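Long-range contacts in carbonic anhydrase (Unidentified, PDB 3R1W), which probably catalyses the reversible hydration of carbon dioxide to bicarbonate, as a trimeric carbonic anhydrase of the left-handed beta-helix class: residues R110-M115 with R165-Y170; D127-A132 with K141-G146; G41-V46 with N174-K179. All blocks are in the same frame, centred on the assembly; numbering follows the deposited sequence.

Contact 1 of 3, residues R110-M115 with R165-Y170; sequences RVLIGM and RSFFTY
NE of R110 and NH2 of R165 come within 3.4 Å of each other because one carboxylate oxygen, OE2 of E128, takes a salt bridge from both. The two guanidinium planes lie 30° apart, and the pair is best read as two cations gathered round a shared anion. R110 reaches this point by a bend at its third torsion (chi3 -60°); its CD also passes 3.9 Å from OG1 of T169, the two side chains running alongside each other in the same direction. Deeper in, the F168 ring slides beneath the backbone of R110, whose carbonyl O sits 3.2 Å above the ring plane and over its centre. CB of R110 meets CB of F168 at 3.6 Å. Further along the strand, L112 places CB 4.1 Å from CE1 of F168, while its CD1 meets CD2 of F167 at 4.0 Å, the two side chains crossing at about a right angle. F167 also meets Y81 of the second subunit edge-to-face. Segment 165-170 of helix 162-184 runs at 80° to strand 111-113, so that the helix lies along the flank of the stacked coils, as in the trimeric gamma-class carbonic anhydrases with their left-handed beta-helix.

Contact 2 of 3, residues D127-A132 with K141-G146; sequences DEVIVA and KVLESG
The hydroxyl OG of S145 donates to O of D127 over 2.6 Å, and it can do so because OG stands opposite the backbone N (chi1 -171°), which swings it across to the neighbouring coil. This is the first of two hydrogen bonds that make up the polar end of the contact, at the turn, where successive carbonyls of one coil receive successive donors of the next. The backbone N of G146 then donates to O of E128 at 2.9 Å, with a bent angle of 136° at the hydrogen. Neither donor lies in the plane of its carbonyl: OG of S145 approaches from 41° above it. A CA-H...O contact from CA of S145 to the same O of D127, 3.3 Å long, adds a second, weaker approach to that oxygen.

The apolar end is built by V129, V131 and L143. CD1 of L143 touches CG2 of V131 at 3.6 Å and CG1 of V129 at 4.0 Å, the leucine crossing each valine at about a right angle. The other branch of V129, CG2, turns instead to the backbone and rests 3.3 Å from O of E144.

Charged ends look elsewhere: the E128 carboxylate is held by two arginines, OD1 of D127 accepts from the backbone N of N109, and OE1 of E144 pairs with K156.

Chemically, then, the coils are joined at the corner by bonds to main-chain oxygens and in the interior by branched aliphatic groups, while the carboxylates are engaged by partners beyond the two segments.

Contact 3 of 3, residues G41-V46 with N174-K179; sequences GDDCSV and NYVRLK
NZ of K179 donates to OD1 of D43 over 2.8 Å, a salt bridge between a late turn of helix 162-184 and a turn of the beta-helix. The ammonium meets OD1 on its anti side, 18° out of the carboxylate plane, and the two side chains cross at about a right angle. Both charges have further partners: OD1 also pairs with NE of R25, and NZ donates to the carbonyl O of that same R25.

The lysine adopts an uncommon shape to get there. Its CG sits between the backbone N and the carbonyl carbon (chi1 65°), and a bend at the second torsion (94°) leads the rest of the chain, nearly extended, to the aspartate. On the way CB of K179 packs 3.7 Å from CB of S45. The serine has the same kind of first torsion, with its OG bonded to NE1 of W47 and lying 4.3 Å from CD1 of Y175, at the edge of that ring. V176 spreads its two methyls over D43: CG2 lies 4.0 Å from CB of D43, and CG1 is 4.1 Å from its CG. Cutting the K179 side chain back to an alanine is likely to leave OD1 of D43 without the ammonium, with R25 as its other partner, and the carbonyl O of R25 without this donor.

D43 has a positive phi as the third residue of the type II turn G41-C44. Turn, strand and helix together place a C-terminal helix along the flank of a left-handed beta-helix, an arrangement consistent with the gamma-class carbonic anhydrases.

In the fold
From the N terminus, the chain first lays down the early coil holding G41-V46, whose partner comes only when the C-terminal helix returns; contact 3 therefore closes the longest loop. Within it lies the loop of contact 1, from R110-M115 to R165-Y170, and within that the short one of contact 2, between D127-A132 and K141-G146, so the three nest without crossing. Contacts 1 and 2 touch through neighbouring strands 111-113 and 130-131, and F168 packs against E128 and V129. Contacts 1 and 3 share helix 162-184, binding its earlier and later turns to late and early coils of one sheet; both also reach the second subunit.

Contact 1 of 3, residues R110-M115 with R165-Y170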
ATOM      1  N   ARG B 110       1.255  -5.057 -23.517  1.00 10.34           N
ATOM      2  CA  ARG B 110       0.378  -3.911 -23.751  1.00 12.55           C
ATOM      3  C   ARG B 110      -0.867  -4.029 -22.876  1.00 13.60           C
ATOM      4  O   ARG B 110      -1.974  -4.266 -23.355  1.00 14.57           O
ATOM      5  CB  ARG B 110       0.035  -3.783 -25.245  1.00 12.12           C
ATOM      6  CG  ARG B 110       1.255  -3.503 -26.106  1.00 12.14           C
ATOM      7  CD  ARG B 110       0.894  -3.334 -27.584  1.00 12.30           C
ATOM      8  NE  ARG B 110       0.254  -4.529 -28.123  1.00 15.66           N
ATOM      9  CZ  ARG B 110       0.896  -5.627 -28.515  1.00 26.08           C
ATOM     10  NH1 ARG B 110       2.219  -5.703 -28.430  1.00 26.44           N
ATOM     11  NH2 ARG B 110       0.209  -6.660 -28.990  1.00 31.70           N
ATOM     12  N   VAL B 111      -0.652  -3.898 -21.573  1.00 10.26           N
ATOM     13  CA  VAL B 111      -1.693  -4.116 -20.579  1.00  8.41           C
ATOM     14  C   VAL B 111      -1.661  -2.965 -19.572  1.00  7.72           C
ATOM     15  O   VAL B 111      -0.583  -2.509 -19.181  1.00  9.89           O
ATOM     16  CB  VAL B 111      -1.472  -5.463 -19.847  1.00 10.99           C
ATOM     17  CG1 VAL B 111      -2.421  -5.610 -18.677  1.00 10.07           C
ATOM     18  CG2 VAL B 111      -1.638  -6.636 -20.824  1.00 15.86           C
ATOM     19  N   LEU B 112      -2.844  -2.491 -19.183  1.00  7.17           N
ATOM     20  CA  LEU B 112      -2.988  -1.470 -18.154  1.00  9.41           C
ATOM     21  C   LEU B 112      -3.519  -2.120 -16.893  1.00 13.68           C
ATOM     22  O   LEU B 112      -4.648  -2.607 -16.878  1.00 15.22           O
ATOM     23  CB  LEU B 112      -3.995  -0.412 -18.604  1.00 13.47           C
ATOM     24  CG  LEU B 112      -3.581   1.042 -18.789  1.00 26.96           C
ATOM     25  CD1 LEU B 112      -4.819   1.877 -19.108  1.00 17.39           C
ATOM     26  CD2 LEU B 112      -2.884   1.574 -17.547  1.00 25.32           C
ATOM     27  N   ILE B 113      -2.721  -2.125 -15.832  1.00 10.15           N
ATOM     28  CA  ILE B 113      -3.208  -2.606 -14.543  1.00 10.80           C
ATOM     29  C   ILE B 113      -3.467  -1.393 -13.650  1.00 14.86           C
ATOM     30  O   ILE B 113      -2.539  -0.690 -13.275  1.00 11.91           O
ATOM     31  CB  ILE B 113      -2.217  -3.594 -13.895  1.00  9.67           C
ATOM     32  CG1 ILE B 113      -2.148  -4.880 -14.730  1.00 15.10           C
ATOM     33  CG2 ILE B 113      -2.644  -3.940 -12.463  1.00 11.85           C
ATOM     34  CD1 ILE B 113      -0.842  -5.571 -14.645  1.00 22.06           C
ATOM     35  N   GLY B 114      -4.738  -1.133 -13.344  1.00 10.57           N
ATOM     36  CA  GLY B 114      -5.109   0.062 -12.601  1.00 10.68           C
ATOM     37  C   GLY B 114      -4.521   0.124 -11.209  1.00  7.43           C
ATOM     38  O   GLY B 114      -4.206  -0.902 -10.597  1.00  7.36           O
ATOM     39  N   MET B 115      -4.380   1.335 -10.687  1.00  7.55           N
ATOM     40  CA  MET B 115      -3.854   1.481  -9.336  1.00  9.53           C
ATOM     41  C   MET B 115      -4.740   0.745  -8.333  1.00 12.56           C
ATOM     42  O   MET B 115      -5.964   0.722  -8.458  1.00  8.36           O
ATOM     43  CB  MET B 115      -3.698   2.959  -8.954  1.00 11.30           C
ATOM     44  CG  MET B 115      -4.921   3.796  -9.217  1.00 10.73           C
ATOM     45  SD  MET B 115      -4.607   5.577  -9.020  1.00 10.21           S
ATOM     46  CE  MET B 115      -6.256   6.141  -9.456  1.00 14.92           C
ATOM     47  N   ARG B 165      -6.620   1.289 -27.189  1.00 14.95           N
ATOM     48  CA  ARG B 165      -5.624   0.415 -27.785  1.00 13.52           C
ATOM     49  C   ARG B 165      -4.310   1.164 -28.006  1.00 14.29           C
ATOM     50  O   ARG B 165      -3.242   0.648 -27.738  1.00 13.05           O
ATOM     51  CB  ARG B 165      -6.112  -0.159 -29.111  1.00 16.90           C
ATOM     52  CG  ARG B 165      -5.320  -1.358 -29.583  1.00 17.79           C
ATOM     53  CD  ARG B 165      -4.237  -0.995 -30.599  1.00 28.13           C
ATOM     54  NE  ARG B 165      -3.179  -1.997 -30.591  1.00 31.64           N
ATOM     55  CZ  ARG B 165      -1.888  -1.727 -30.711  1.00 30.15           C
ATOM     56  NH1 ARG B 165      -1.478  -0.481 -30.883  1.00 23.32           N
ATOM     57  NH2 ARG B 165      -1.013  -2.710 -30.672  1.00 29.06           N
ATOM     58  N   SER B 166      -4.400   2.388 -28.507  1.00 11.14           N
ATOM     59  CA  SER B 166      -3.190   3.170 -28.764  1.00 12.40           C
ATOM     60  C   SER B 166      -2.530   3.619 -27.458  1.00 13.39           C
ATOM     61  O   SER B 166      -1.330   3.883 -27.428  1.00  9.96           O
ATOM     62  CB  SER B 166      -3.478   4.372 -29.675  1.00 15.62           C
ATOM     63  OG  SER B 166      -4.133   5.412 -28.970  1.00 24.25           O
ATOM     64  N   PHE B 167      -3.305   3.688 -26.379  1.00  8.01           N
ATOM     65  CA  PHE B 167      -2.763   4.195 -25.116  1.00 10.14           C
ATOM     66  C   PHE B 167      -1.782   3.236 -24.446  1.00 10.63           C
ATOM     67  O   PHE B 167      -0.903   3.673 -23.710  1.00 11.61           O
ATOM     68  CB  PHE B 167      -3.873   4.584 -24.135  1.00  9.25           C
ATOM     69  CG  PHE B 167      -3.362   5.201 -22.863  1.00  6.51           C
ATOM     70  CD1 PHE B 167      -3.013   6.547 -22.816  1.00  8.82           C
ATOM     71  CD2 PHE B 167      -3.209   4.428 -21.716  1.00  9.02           C
ATOM     72  CE1 PHE B 167      -2.541   7.121 -21.646  1.00 10.17           C
ATOM     73  CE2 PHE B 167      -2.734   4.997 -20.537  1.00 16.34           C
ATOM     74  CZ  PHE B 167      -2.395   6.349 -20.506  1.00 14.96           C
ATOM     75  N   PHE B 168      -1.926   1.933 -24.681  1.00 11.17           N
ATOM     76  CA  PHE B 168      -1.004   0.985 -24.055  1.00  9.94           C
ATOM     77  C   PHE B 168       0.438   1.389 -24.372  1.00 10.61           C
ATOM     78  O   PHE B 168       1.293   1.442 -23.488  1.00 10.03           O
ATOM     79  CB  PHE B 168      -1.239  -0.445 -24.547  1.00  9.26           C
ATOM     80  CG  PHE B 168      -2.578  -1.021 -24.164  1.00  7.36           C
ATOM     81  CD1 PHE B 168      -2.951  -1.130 -22.833  1.00  8.87           C
ATOM     82  CD2 PHE B 168      -3.444  -1.499 -25.141  1.00  9.64           C
ATOM     83  CE1 PHE B 168      -4.181  -1.669 -22.481  1.00 10.09           C
ATOM     84  CE2 PHE B 168      -4.669  -2.042 -24.801  1.00 11.21           C
ATOM     85  CZ  PHE B 168      -5.039  -2.135 -23.467  1.00 10.56           C
ATOM     86  N   THR B 169       0.700   1.656 -25.648  1.00 10.26           N
ATOM     87  CA  THR B 169       2.037   1.990 -26.108  1.00  8.46           C
ATOM     88  C   THR B 169       2.380   3.437 -25.793  1.00  7.23           C
ATOM     89  O   THR B 169       3.498   3.738 -25.397  1.00  9.53           O
ATOM     90  CB  THR B 169       2.168   1.753 -27.630  1.00 17.05           C
ATOM     91  OG1 THR B 169       2.149   0.343 -27.883  1.00 25.88           O
ATOM     92  CG2 THR B 169       3.461   2.333 -28.149  1.00 21.70           C
ATOM     93  N   TYR B 170       1.419   4.341 -25.968  1.00  8.93           N
ATOM     94  CA  TYR B 170       1.662   5.734 -25.588  1.00  5.37           C
ATOM     95  C   TYR B 170       2.018   5.881 -24.101  1.00  7.61           C
ATOM     96  O   TYR B 170       2.989   6.557 -23.749  1.00  8.19           O
ATOM     97  CB  TYR B 170       0.469   6.646 -25.896  1.00  9.32           C
ATOM     98  CG  TYR B 170       0.698   8.021 -25.303  1.00  8.06           C
ATOM     99  CD1 TYR B 170       1.476   8.955 -25.970  1.00 11.37           C
ATOM    100  CD2 TYR B 170       0.204   8.357 -24.043  1.00  9.25           C
ATOM    101  CE1 TYR B 170       1.724  10.192 -25.425  1.00 12.48           C
ATOM    102  CE2 TYR B 170       0.440   9.588 -23.497  1.00 12.10           C
ATOM    103  CZ  TYR B 170       1.203  10.507 -24.192  1.00 15.34           C
ATOM    104  OH  TYR B 170       1.456  11.745 -23.646  1.00 14.52           O
TER

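Contact 2 of 3, residues D127-A132 with K141-G146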
ATOM      1  N   ASP B 127      -2.958 -10.144 -23.850  1.00 15.60           N
ATOM      2  CA  ASP B 127      -2.503  -8.878 -24.433  1.00 11.42           C
ATOM      3  C   ASP B 127      -3.634  -7.864 -24.531  1.00 10.76           C
ATOM      4  O   ASP B 127      -4.785  -8.232 -24.751  1.00 12.67           O
ATOM      5  CB  ASP B 127      -1.986  -9.095 -25.861  1.00 14.29           C
ATOM      6  CG  ASP B 127      -0.728  -9.931 -25.928  1.00 19.22           C
ATOM      7  OD1 ASP B 127      -0.174 -10.312 -24.870  1.00 18.10           O
ATOM      8  OD2 ASP B 127      -0.287 -10.201 -27.070  1.00 18.88           O
ATOM      9  N   GLU B 128      -3.293  -6.586 -24.402  1.00  7.96           N
ATOM     10  CA  GLU B 128      -4.233  -5.502 -24.681  1.00 10.51           C
ATOM     11  C   GLU B 128      -5.512  -5.591 -23.848  1.00 14.20           C
ATOM     12  O   GLU B 128      -6.626  -5.547 -24.367  1.00 13.41           O
ATOM     13  CB  GLU B 128      -4.510  -5.425 -26.198  1.00  8.32           C
ATOM     14  CG  GLU B 128      -3.216  -5.165 -26.974  1.00 10.01           C
ATOM     15  CD  GLU B 128      -3.392  -5.044 -28.485  1.00 17.66           C
ATOM     16  OE1 GLU B 128      -4.506  -5.286 -28.997  1.00 22.90           O
ATOM     17  OE2 GLU B 128      -2.394  -4.710 -29.160  1.00 20.56           O
ATOM     18  N   VAL B 129      -5.326  -5.712 -22.535  1.00  7.70           N
ATOM     19  CA  VAL B 129      -6.423  -5.746 -21.590  1.00 10.57           C
ATOM     20  C   VAL B 129      -6.270  -4.556 -20.652  1.00  7.90           C
ATOM     21  O   VAL B 129      -5.152  -4.150 -20.343  1.00 10.03           O
ATOM     22  CB  VAL B 129      -6.376  -7.049 -20.750  1.00  9.28           C
ATOM     23  CG1 VAL B 129      -7.247  -6.926 -19.510  1.00  9.46           C
ATOM     24  CG2 VAL B 129      -6.763  -8.262 -21.614  1.00  8.94           C
ATOM     25  N   ILE B 130      -7.391  -3.990 -20.223  1.00  9.42           N
ATOM     26  CA  ILE B 130      -7.386  -2.972 -19.177  1.00 11.17           C
ATOM     27  C   ILE B 130      -8.015  -3.553 -17.920  1.00 11.85           C
ATOM     28  O   ILE B 130      -9.139  -4.062 -17.959  1.00 10.93           O
ATOM     29  CB  ILE B 130      -8.177  -1.710 -19.591  1.00 11.29           C
ATOM     30  CG1 ILE B 130      -7.441  -0.959 -20.706  1.00  7.82           C
ATOM     31  CG2 ILE B 130      -8.393  -0.797 -18.381  1.00 10.53           C
ATOM     32  CD1 ILE B 130      -8.258   0.170 -21.321  1.00  9.45           C
ATOM     33  N   VAL B 131      -7.275  -3.498 -16.814  1.00  9.64           N
ATOM     34  CA  VAL B 131      -7.807  -3.865 -15.503  1.00 10.86           C
ATOM     35  C   VAL B 131      -8.053  -2.567 -14.751  1.00 11.29           C
ATOM     36  O   VAL B 131      -7.118  -1.811 -14.464  1.00  9.40           O
ATOM     37  CB  VAL B 131      -6.842  -4.780 -14.706  1.00  8.26           C
ATOM     38  CG1 VAL B 131      -7.423  -5.113 -13.315  1.00  7.79           C
ATOM     39  CG2 VAL B 131      -6.556  -6.060 -15.486  1.00  8.76           C
ATOM     40  N   ALA B 132      -9.322  -2.290 -14.474  1.00  8.44           N
ATOM     41  CA  ALA B 132      -9.712  -1.018 -13.867  1.00  8.43           C
ATOM     42  C   ALA B 132      -9.111  -0.884 -12.486  1.00  7.45           C
ATOM     43  O   ALA B 132      -8.875  -1.888 -11.801  1.00  9.74           O
ATOM     44  CB  ALA B 132     -11.228  -0.906 -13.791  1.00 14.60           C
ATOM     45  N   LYS B 141      -8.303 -16.812 -12.911  1.00 10.45           N
ATOM     46  CA  LYS B 141      -9.150 -16.079 -13.856  1.00 12.52           C
ATOM     47  C   LYS B 141      -8.396 -15.691 -15.132  1.00 17.18           C
ATOM     48  O   LYS B 141      -7.270 -15.186 -15.070  1.00 18.54           O
ATOM     49  CB  LYS B 141      -9.733 -14.836 -13.176  1.00 17.29           C
ATOM     50  CG  LYS B 141     -10.520 -13.904 -14.098  1.00 20.95           C
ATOM     51  CD  LYS B 141     -11.930 -14.416 -14.344  1.00 22.18           C
ATOM     52  CE  LYS B 141     -12.704 -13.471 -15.256  1.00 21.73           C
ATOM     53  NZ  LYS B 141     -14.051 -14.006 -15.560  1.00 25.25           N
ATOM     54  N   VAL B 142      -9.019 -15.932 -16.288  1.00 12.77           N
ATOM     55  CA  VAL B 142      -8.441 -15.557 -17.573  1.00 13.81           C
ATOM     56  C   VAL B 142      -9.103 -14.285 -18.090  1.00 16.82           C
ATOM     57  O   VAL B 142     -10.333 -14.212 -18.193  1.00 17.85           O
ATOM     58  CB  VAL B 142      -8.615 -16.672 -18.625  1.00 14.67           C
ATOM     59  CG1 VAL B 142      -8.030 -16.234 -19.978  1.00 16.00           C
ATOM     60  CG2 VAL B 142      -7.969 -17.965 -18.137  1.00 17.44           C
ATOM     61  N   LEU B 143      -8.289 -13.277 -18.390  1.00 14.27           N
ATOM     62  CA  LEU B 143      -8.795 -12.025 -18.956  1.00 13.84           C
ATOM     63  C   LEU B 143      -8.550 -11.991 -20.459  1.00 11.18           C
ATOM     64  O   LEU B 143      -7.405 -12.000 -20.912  1.00  9.37           O
ATOM     65  CB  LEU B 143      -8.143 -10.812 -18.285  1.00 12.84           C
ATOM     66  CG  LEU B 143      -8.290 -10.700 -16.768  1.00 13.47           C
ATOM     67  CD1 LEU B 143      -7.899  -9.304 -16.300  1.00 10.99           C
ATOM     68  CD2 LEU B 143      -9.701 -11.033 -16.296  1.00 12.57           C
ATOM     69  N   GLU B 144      -9.634 -11.943 -21.230  1.00 14.27           N
ATOM     70  CA  GLU B 144      -9.548 -12.072 -22.680  1.00 15.06           C
ATOM     71  C   GLU B 144      -9.042 -10.800 -23.340  1.00 12.62           C
ATOM     72  O   GLU B 144      -9.438  -9.701 -22.969  1.00 14.94           O
ATOM     73  CB  GLU B 144     -10.913 -12.443 -23.265  1.00 19.39           C
ATOM     74  CG  GLU B 144     -11.498 -13.722 -22.691  1.00 26.10           C
ATOM     75  CD  GLU B 144     -12.914 -13.998 -23.180  1.00 36.46           C
ATOM     76  OE1 GLU B 144     -13.374 -13.306 -24.119  1.00 31.19           O
ATOM     77  OE2 GLU B 144     -13.564 -14.907 -22.619  1.00 40.37           O
ATOM     78  N   SER B 145      -8.171 -10.972 -24.328  1.00 15.88           N
ATOM     79  CA  SER B 145      -7.589  -9.856 -25.057  1.00 13.71           C
ATOM     80  C   SER B 145      -8.636  -8.877 -25.598  1.00 17.50           C
ATOM     81  O   SER B 145      -9.679  -9.282 -26.117  1.00 15.32           O
ATOM     82  CB  SER B 145      -6.719 -10.377 -26.203  1.00 16.13           C
ATOM     83  OG  SER B 145      -5.978  -9.328 -26.798  1.00 20.21           O
ATOM     84  N   GLY B 146      -8.350  -7.583 -25.459  1.00 13.87           N
ATOM     85  CA  GLY B 146      -9.154  -6.545 -26.081  1.00 14.09           C
ATOM     86  C   GLY B 146     -10.348  -6.118 -25.256  1.00 14.14           C
ATOM     87  O   GLY B 146     -11.288  -5.518 -25.780  1.00 16.23           O
TER

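Contact 3 of 3, residues G41-V46 with N174-K179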
ATOM      1  N   GLY B  41      13.306  -6.334 -18.172  1.00 10.40           N
ATOM      2  CA  GLY B  41      13.707  -5.998 -19.531  1.00  7.58           C
ATOM      3  C   GLY B  41      14.157  -4.560 -19.703  1.00  9.78           C
ATOM      4  O   GLY B  41      14.037  -3.734 -18.792  1.00  7.28           O
ATOM      5  N   ASP B  42      14.680  -4.257 -20.890  1.00  9.18           N
ATOM      6  CA  ASP B  42      15.148  -2.911 -21.195  1.00 10.42           C
ATOM      7  C   ASP B  42      14.063  -1.869 -20.925  1.00  8.39           C
ATOM      8  O   ASP B  42      12.884  -2.089 -21.210  1.00  7.80           O
ATOM      9  CB  ASP B  42      15.583  -2.807 -22.662  1.00 14.65           C
ATOM     10  CG  ASP B  42      16.779  -3.685 -22.995  1.00 15.39           C
ATOM     11  OD1 ASP B  42      17.421  -4.223 -22.066  1.00 11.67           O
ATOM     12  OD2 ASP B  42      17.080  -3.830 -24.206  1.00 14.04           O
ATOM     13  N   ASP B  43      14.471  -0.735 -20.371  1.00  9.94           N
ATOM     14  CA  ASP B  43      13.584   0.416 -20.208  1.00 11.90           C
ATOM     15  C   ASP B  43      12.477   0.230 -19.168  1.00 10.30           C
ATOM     16  O   ASP B  43      11.532   1.021 -19.134  1.00  9.88           O
ATOM     17  CB  ASP B  43      12.971   0.847 -21.559  1.00 11.14           C
ATOM     18  CG  ASP B  43      13.981   1.529 -22.474  1.00 12.88           C
ATOM     19  OD1 ASP B  43      14.802   2.333 -21.978  1.00 10.39           O
ATOM     20  OD2 ASP B  43      13.954   1.261 -23.699  1.00 13.05           O
ATOM     21  N   CYS B  44      12.585  -0.805 -18.331  1.00  7.33           N
ATOM     22  CA  CYS B  44      11.635  -0.972 -17.241  1.00  7.60           C
ATOM     23  C   CYS B  44      11.905   0.085 -16.189  1.00  6.24           C
ATOM     24  O   CYS B  44      12.972   0.691 -16.160  1.00  8.37           O
ATOM     25  CB  CYS B  44      11.754  -2.348 -16.603  1.00 11.80           C
ATOM     26  SG  CYS B  44      10.910  -3.645 -17.506  1.00 12.68           S
ATOM     27  N   SER B  45      10.914   0.316 -15.339  1.00  4.26           N
ATOM     28  CA  SER B  45      11.054   1.317 -14.293  1.00  5.76           C
ATOM     29  C   SER B  45      10.338   0.836 -13.049  1.00  8.23           C
ATOM     30  O   SER B  45       9.216   0.348 -13.118  1.00  7.60           O
ATOM     31  CB  SER B  45      10.479   2.657 -14.752  1.00  8.61           C
ATOM     32  OG  SER B  45       9.120   2.562 -15.133  1.00  7.54           O
ATOM     33  N   VAL B  46      11.009   0.968 -11.914  1.00  6.05           N
ATOM     34  CA  VAL B  46      10.442   0.554 -10.647  1.00  5.56           C
ATOM     35  C   VAL B  46      10.499   1.759  -9.732  1.00  3.62           C
ATOM     36  O   VAL B  46      11.567   2.304  -9.475  1.00  6.24           O
ATOM     37  CB  VAL B  46      11.205  -0.622 -10.036  1.00  6.30           C
ATOM     38  CG1 VAL B  46      10.536  -1.046  -8.731  1.00  7.43           C
ATOM     39  CG2 VAL B  46      11.241  -1.803 -11.018  1.00  7.17           C
ATOM     40  N   ASN B 174       5.392   7.046 -22.400  1.00  5.09           N
ATOM     41  CA  ASN B 174       5.478   8.220 -21.536  1.00  5.64           C
ATOM     42  C   ASN B 174       6.244   7.889 -20.264  1.00  6.79           C
ATOM     43  O   ASN B 174       7.001   8.714 -19.760  1.00  5.85           O
ATOM     44  CB  ASN B 174       4.092   8.745 -21.177  1.00  4.84           C
ATOM     45  CG  ASN B 174       4.163   9.991 -20.303  1.00 15.57           C
ATOM     46  OD1 ASN B 174       4.725  11.010 -20.709  1.00 20.49           O
ATOM     47  ND2 ASN B 174       3.611   9.910 -19.103  1.00 16.15           N
ATOM     48  N   TYR B 175       6.057   6.674 -19.747  1.00  6.61           N
ATOM     49  CA  TYR B 175       6.779   6.269 -18.537  1.00  4.86           C
ATOM     50  C   TYR B 175       8.259   5.972 -18.797  1.00  8.81           C
ATOM     51  O   TYR B 175       9.100   6.165 -17.914  1.00  8.35           O
ATOM     52  CB  TYR B 175       6.073   5.122 -17.787  1.00  8.88           C
ATOM     53  CG  TYR B 175       5.412   5.638 -16.524  1.00 10.18           C
ATOM     54  CD1 TYR B 175       6.008   5.456 -15.282  1.00 10.73           C
ATOM     55  CD2 TYR B 175       4.219   6.356 -16.585  1.00 12.36           C
ATOM     56  CE1 TYR B 175       5.418   5.953 -14.124  1.00 13.72           C
ATOM     57  CE2 TYR B 175       3.624   6.864 -15.435  1.00 12.74           C
ATOM     58  CZ  TYR B 175       4.235   6.658 -14.209  1.00 14.10           C
ATOM     59  OH  TYR B 175       3.656   7.145 -13.058  1.00 13.87           O
ATOM     60  N   VAL B 176       8.578   5.521 -20.007  1.00  7.14           N
ATOM     61  CA  VAL B 176       9.983   5.385 -20.403  1.00  8.43           C
ATOM     62  C   VAL B 176      10.667   6.757 -20.398  1.00  9.22           C
ATOM     63  O   VAL B 176      11.771   6.920 -19.866  1.00  7.64           O
ATOM     64  CB  VAL B 176      10.130   4.695 -21.781  1.00  8.98           C
ATOM     65  CG1 VAL B 176      11.569   4.825 -22.306  1.00 12.26           C
ATOM     66  CG2 VAL B 176       9.714   3.225 -21.690  1.00 10.82           C
ATOM     67  N   ARG B 177      10.013   7.753 -20.990  1.00  6.28           N
ATOM     68  CA  ARG B 177      10.557   9.102 -20.974  1.00  7.76           C
ATOM     69  C   ARG B 177      10.674   9.656 -19.554  1.00  9.41           C
ATOM     70  O   ARG B 177      11.648  10.334 -19.234  1.00  8.79           O
ATOM     71  CB  ARG B 177       9.738  10.049 -21.865  1.00  9.88           C
ATOM     72  CG  ARG B 177       9.895   9.777 -23.355  1.00 25.13           C
ATOM     73  CD  ARG B 177       9.284  10.899 -24.188  1.00 39.12           C
ATOM     74  NE  ARG B 177       7.864  11.083 -23.894  1.00 44.97           N
ATOM     75  CZ  ARG B 177       6.891  10.378 -24.463  1.00 46.45           C
ATOM     76  NH1 ARG B 177       7.189   9.442 -25.355  1.00 49.18           N
ATOM     77  NH2 ARG B 177       5.624  10.604 -24.141  1.00 44.00           N
ATOM     78  N   LEU B 178       9.689   9.358 -18.705  1.00  7.43           N
ATOM     79  CA  LEU B 178       9.677   9.865 -17.334  1.00  6.34           C
ATOM     80  C   LEU B 178      10.812   9.226 -16.551  1.00  6.12           C
ATOM     81  O   LEU B 178      11.535   9.885 -15.794  1.00  5.74           O
ATOM     82  CB  LEU B 178       8.346   9.533 -16.658  1.00  5.15           C
ATOM     83  CG  LEU B 178       8.207  10.066 -15.235  1.00  5.85           C
ATOM     84  CD1 LEU B 178       8.380  11.593 -15.219  1.00  8.33           C
ATOM     85  CD2 LEU B 178       6.852   9.642 -14.649  1.00  5.96           C
ATOM     86  N   LYS B 179      10.998   7.921 -16.711  1.00  9.09           N
ATOM     87  CA  LYS B 179      12.094   7.262 -16.007  1.00 11.94           C
ATOM     88  C   LYS B 179      13.482   7.751 -16.460  1.00 11.91           C
ATOM     89  O   LYS B 179      14.402   7.763 -15.657  1.00  8.18           O
ATOM     90  CB  LYS B 179      11.998   5.727 -16.046  1.00 27.71           C
ATOM     91  CG  LYS B 179      12.126   5.093 -17.413  1.00 45.49           C
ATOM     92  CD  LYS B 179      13.546   4.682 -17.730  1.00 59.84           C
ATOM     93  CE  LYS B 179      13.625   4.097 -19.149  1.00 68.71           C
ATOM     94  NZ  LYS B 179      14.982   4.091 -19.760  1.00 72.83           N
TER